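Local coordinates for protein aminopeptidase N (Francisella tularensis subsp. tularensis, PDB 5DLL) that probably removes N-terminal amino acids from intracellular peptides as a zinc-dependent aminopeptidase of the M1 family, at residues 530-542 against 554-567. Sequence-based numbering, arbitrary orientation.
Sequences AKPVASLFRDFSA and DLLHIVKYDNNAFN
Ser535 OG sits at the buried centre of this contact, gripped by three side chains. With OG anti to the backbone N (chi1 177°), the hydroxyl donates to Asp562 OD2 and accepts from Asn567 ND2 at 3.0 Å and, almost straight, from Arg538 NE at 3.0 Å. Asn567 ND2 also donates to Leu536 O from above the carbonyl plane; the two bonds fix the amide's rotation. Arg538 runs extended alongside Asn564, whose CB lies over one face of the guanidinium. Arg538 NH2 lies 3.0 Å from Asp562 OD1, well out of the guanidinium plane, a salt bridge of charge only, while NH1 bridges to Glu511. Asn564 is the N-cap of helix 565-581, its OD1 accepting from Asn567 N. Phe566 presents a ring face to Phe540 N. Val533 is equally buried, CG2 on Ile558 CD1 at 3.7 Å and CG1 at His557 CD2. The more open side holds partly exposed Asp554, His557, whose NE2 bonds Asn503 O, and Asp539, bonded weakly by Asn564 ND2 but salt-bridged to Lys498. Strand 533-535 and the turn after it thus pack the Ig-like domain on the first helices of the C-terminal ARM-repeat-like domain, a junction of the four-domain M1 aminopeptidase fold.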
# COMPACT_ATOMS: atom_id res chain seq x y z
N ALA A 530 7.30 -16.73 40.21
CA ALA A 530 8.60 -16.88 39.56
C ALA A 530 8.98 -15.63 38.76
O ALA A 530 8.12 -15.01 38.13
CB ALA A 530 8.58 -18.10 38.65
N LYS A 531 10.27 -15.27 38.79
CA LYS A 531 10.81 -14.15 38.01
C LYS A 531 10.57 -14.37 36.52
O LYS A 531 11.26 -15.18 35.89
CB LYS A 531 12.31 -13.97 38.28
CG LYS A 531 13.00 -12.95 37.37
CD LYS A 531 14.45 -12.73 37.78
CE LYS A 531 14.59 -11.70 38.88
NZ LYS A 531 14.46 -10.31 38.36
N PRO A 532 9.59 -13.66 35.94
CA PRO A 532 9.19 -13.96 34.58
C PRO A 532 9.94 -13.13 33.54
O PRO A 532 10.61 -12.16 33.89
CB PRO A 532 7.71 -13.56 34.58
CG PRO A 532 7.66 -12.39 35.52
CD PRO A 532 8.84 -12.49 36.45
N VAL A 533 9.82 -13.55 32.29
CA VAL A 533 10.25 -12.74 31.15
C VAL A 533 8.98 -12.16 30.50
O VAL A 533 7.97 -12.86 30.37
CB VAL A 533 11.11 -13.54 30.13
CG1 VAL A 533 10.47 -14.88 29.77
CG2 VAL A 533 11.39 -12.71 28.88
N ALA A 534 9.04 -10.89 30.12
CA ALA A 534 7.86 -10.17 29.64
C ALA A 534 7.71 -10.26 28.12
O ALA A 534 8.68 -10.10 27.38
CB ALA A 534 7.92 -8.72 30.09
N SER A 535 6.48 -10.52 27.68
CA SER A 535 6.11 -10.45 26.27
C SER A 535 5.43 -9.10 26.05
O SER A 535 4.33 -8.88 26.55
CB SER A 535 5.16 -11.59 25.91
OG SER A 535 4.73 -11.50 24.57
N LEU A 536 6.10 -8.20 25.33
CA LEU A 536 5.68 -6.79 25.27
C LEU A 536 5.43 -6.30 23.84
O LEU A 536 6.11 -6.71 22.90
CB LEU A 536 6.73 -5.91 25.94
CG LEU A 536 6.72 -5.93 27.47
CD1 LEU A 536 7.99 -5.31 28.02
CD2 LEU A 536 5.49 -5.22 28.00
N PHE A 537 4.46 -5.40 23.71
CA PHE A 537 4.03 -4.85 22.42
C PHE A 537 3.71 -5.97 21.42
O PHE A 537 4.29 -6.05 20.33
CB PHE A 537 5.08 -3.88 21.87
CG PHE A 537 5.32 -2.69 22.77
CD1 PHE A 537 4.45 -1.60 22.74
CD2 PHE A 537 6.39 -2.67 23.65
CE1 PHE A 537 4.66 -0.51 23.57
CE2 PHE A 537 6.61 -1.58 24.48
CZ PHE A 537 5.74 -0.50 24.44
N ARG A 538 2.78 -6.83 21.83
CA ARG A 538 2.35 -7.95 21.01
C ARG A 538 1.62 -7.47 19.76
O ARG A 538 0.76 -6.59 19.84
CB ARG A 538 1.43 -8.86 21.82
CG ARG A 538 2.12 -9.59 22.95
CD ARG A 538 1.13 -10.46 23.69
NE ARG A 538 1.78 -11.47 24.52
CZ ARG A 538 1.14 -12.47 25.14
NH1 ARG A 538 -0.18 -12.60 25.02
NH2 ARG A 538 1.83 -13.33 25.87
N ASP A 539 1.97 -8.06 18.62
CA ASP A 539 1.45 -7.64 17.31
C ASP A 539 1.80 -6.18 16.98
O ASP A 539 1.06 -5.52 16.22
CB ASP A 539 -0.06 -7.87 17.20
CG ASP A 539 -0.44 -9.31 17.41
OD1 ASP A 539 0.01 -10.17 16.62
OD2 ASP A 539 -1.20 -9.60 18.36
N PHE A 540 2.91 -5.68 17.53
CA PHE A 540 3.35 -4.30 17.32
C PHE A 540 2.20 -3.35 17.68
O PHE A 540 1.68 -2.62 16.82
CB PHE A 540 3.82 -4.14 15.87
CG PHE A 540 4.66 -2.92 15.63
CD1 PHE A 540 5.91 -2.80 16.22
CD2 PHE A 540 4.23 -1.91 14.77
CE1 PHE A 540 6.71 -1.69 15.99
CE2 PHE A 540 5.02 -0.80 14.53
CZ PHE A 540 6.26 -0.69 15.13
N SER A 541 1.80 -3.39 18.95
CA SER A 541 0.58 -2.72 19.40
C SER A 541 0.63 -1.20 19.22
O SER A 541 -0.42 -0.57 19.03
CB SER A 541 0.26 -3.08 20.85
OG SER A 541 1.32 -2.73 21.73
N ALA A 542 1.83 -0.63 19.27
CA ALA A 542 2.05 0.80 19.02
C ALA A 542 3.25 1.01 18.08
O ALA A 542 4.22 0.25 18.15
CB ALA A 542 2.28 1.53 20.34
N ASP A 554 16.49 -15.06 27.63
CA ASP A 554 15.18 -14.41 27.79
C ASP A 554 14.43 -14.33 26.47
O ASP A 554 13.23 -14.58 26.43
CB ASP A 554 15.33 -13.00 28.38
CG ASP A 554 15.54 -13.00 29.89
OD1 ASP A 554 15.97 -14.04 30.43
OD2 ASP A 554 15.26 -11.97 30.52
N LEU A 555 15.13 -13.97 25.40
CA LEU A 555 14.55 -13.95 24.06
C LEU A 555 14.25 -15.37 23.57
O LEU A 555 13.24 -15.61 22.92
CB LEU A 555 15.48 -13.23 23.06
CG LEU A 555 15.73 -11.74 23.30
CD1 LEU A 555 16.85 -11.23 22.41
CD2 LEU A 555 14.46 -10.93 23.06
N LEU A 556 15.12 -16.31 23.92
CA LEU A 556 14.95 -17.72 23.55
C LEU A 556 13.74 -18.34 24.26
O LEU A 556 13.09 -19.23 23.73
CB LEU A 556 16.22 -18.52 23.86
CG LEU A 556 16.82 -19.38 22.74
CD1 LEU A 556 17.08 -18.57 21.48
CD2 LEU A 556 18.10 -20.03 23.24
N HIS A 557 13.46 -17.86 25.47
CA HIS A 557 12.27 -18.27 26.22
C HIS A 557 10.98 -17.74 25.57
O HIS A 557 9.97 -18.44 25.51
CB HIS A 557 12.36 -17.80 27.68
CG HIS A 557 11.41 -18.49 28.61
ND1 HIS A 557 11.71 -19.68 29.25
CD2 HIS A 557 10.16 -18.15 29.02
CE1 HIS A 557 10.69 -20.04 30.00
NE2 HIS A 557 9.73 -19.13 29.88
N ILE A 558 11.03 -16.49 25.09
CA ILE A 558 9.90 -15.89 24.38
C ILE A 558 9.67 -16.63 23.06
O ILE A 558 8.52 -16.88 22.68
CB ILE A 558 10.12 -14.38 24.12
CG1 ILE A 558 10.07 -13.62 25.45
CG2 ILE A 558 9.06 -13.82 23.19
CD1 ILE A 558 10.54 -12.18 25.36
N VAL A 559 10.75 -16.99 22.37
CA VAL A 559 10.65 -17.75 21.13
C VAL A 559 10.02 -19.13 21.36
O VAL A 559 9.29 -19.64 20.50
CB VAL A 559 12.03 -17.92 20.46
CG1 VAL A 559 11.96 -18.88 19.27
CG2 VAL A 559 12.58 -16.57 20.02
N LYS A 560 10.28 -19.73 22.52
CA LYS A 560 9.84 -21.09 22.83
C LYS A 560 8.39 -21.19 23.34
O LYS A 560 7.63 -22.04 22.88
CB LYS A 560 10.80 -21.73 23.83
CG LYS A 560 10.66 -23.24 23.97
CD LYS A 560 11.71 -23.80 24.92
CE LYS A 560 11.40 -25.24 25.31
NZ LYS A 560 11.60 -26.19 24.19
N TYR A 561 8.01 -20.31 24.28
CA TYR A 561 6.76 -20.48 25.05
C TYR A 561 5.67 -19.42 24.84
O TYR A 561 4.53 -19.63 25.28
CB TYR A 561 7.09 -20.54 26.55
CG TYR A 561 7.87 -21.76 26.98
CD1 TYR A 561 7.30 -23.03 26.95
CD2 TYR A 561 9.18 -21.64 27.44
CE1 TYR A 561 8.01 -24.15 27.35
CE2 TYR A 561 9.90 -22.75 27.85
CZ TYR A 561 9.31 -24.00 27.80
OH TYR A 561 10.03 -25.11 28.20
N ASP A 562 5.99 -18.29 24.20
CA ASP A 562 5.03 -17.18 24.06
C ASP A 562 3.86 -17.54 23.14
O ASP A 562 4.05 -18.08 22.06
CB ASP A 562 5.75 -15.93 23.53
CG ASP A 562 4.89 -14.66 23.60
OD1 ASP A 562 3.68 -14.73 23.90
OD2 ASP A 562 5.45 -13.56 23.36
N ASN A 563 2.64 -17.24 23.60
CA ASN A 563 1.43 -17.40 22.78
C ASN A 563 1.48 -16.56 21.52
O ASN A 563 1.10 -17.02 20.44
CB ASN A 563 0.17 -17.02 23.58
CG ASN A 563 -0.26 -18.10 24.56
OD1 ASN A 563 -0.16 -19.30 24.28
ND2 ASN A 563 -0.78 -17.68 25.71
N ASN A 564 1.96 -15.32 21.66
CA ASN A 564 1.97 -14.34 20.57
C ASN A 564 2.94 -14.69 19.44
O ASN A 564 4.15 -14.55 19.60
CB ASN A 564 2.30 -12.94 21.12
CG ASN A 564 2.07 -11.84 20.10
OD1 ASN A 564 2.99 -11.11 19.73
ND2 ASN A 564 0.84 -11.72 19.63
N ALA A 565 2.39 -15.13 18.32
CA ALA A 565 3.18 -15.49 17.13
C ALA A 565 4.13 -14.38 16.68
O ALA A 565 5.26 -14.65 16.27
CB ALA A 565 2.26 -15.89 15.99
N PHE A 566 3.67 -13.13 16.75
CA PHE A 566 4.49 -12.01 16.30
C PHE A 566 5.75 -11.89 17.15
O PHE A 566 6.86 -11.89 16.61
CB PHE A 566 3.69 -10.70 16.35
CG PHE A 566 4.48 -9.49 15.94
CD1 PHE A 566 4.59 -9.14 14.60
CD2 PHE A 566 5.12 -8.70 16.89
CE1 PHE A 566 5.32 -8.03 14.21
CE2 PHE A 566 5.85 -7.59 16.51
CZ PHE A 566 5.95 -7.25 15.17
N ASN A 567 5.59 -11.81 18.47
CA ASN A 567 6.73 -11.65 19.37
C ASN A 567 7.71 -12.82 19.30
O ASN A 567 8.88 -12.65 19.65
CB ASN A 567 6.28 -11.43 20.83
CG ASN A 567 6.13 -9.95 21.18
OD1 ASN A 567 6.37 -9.06 20.37
ND2 ASN A 567 5.74 -9.69 22.43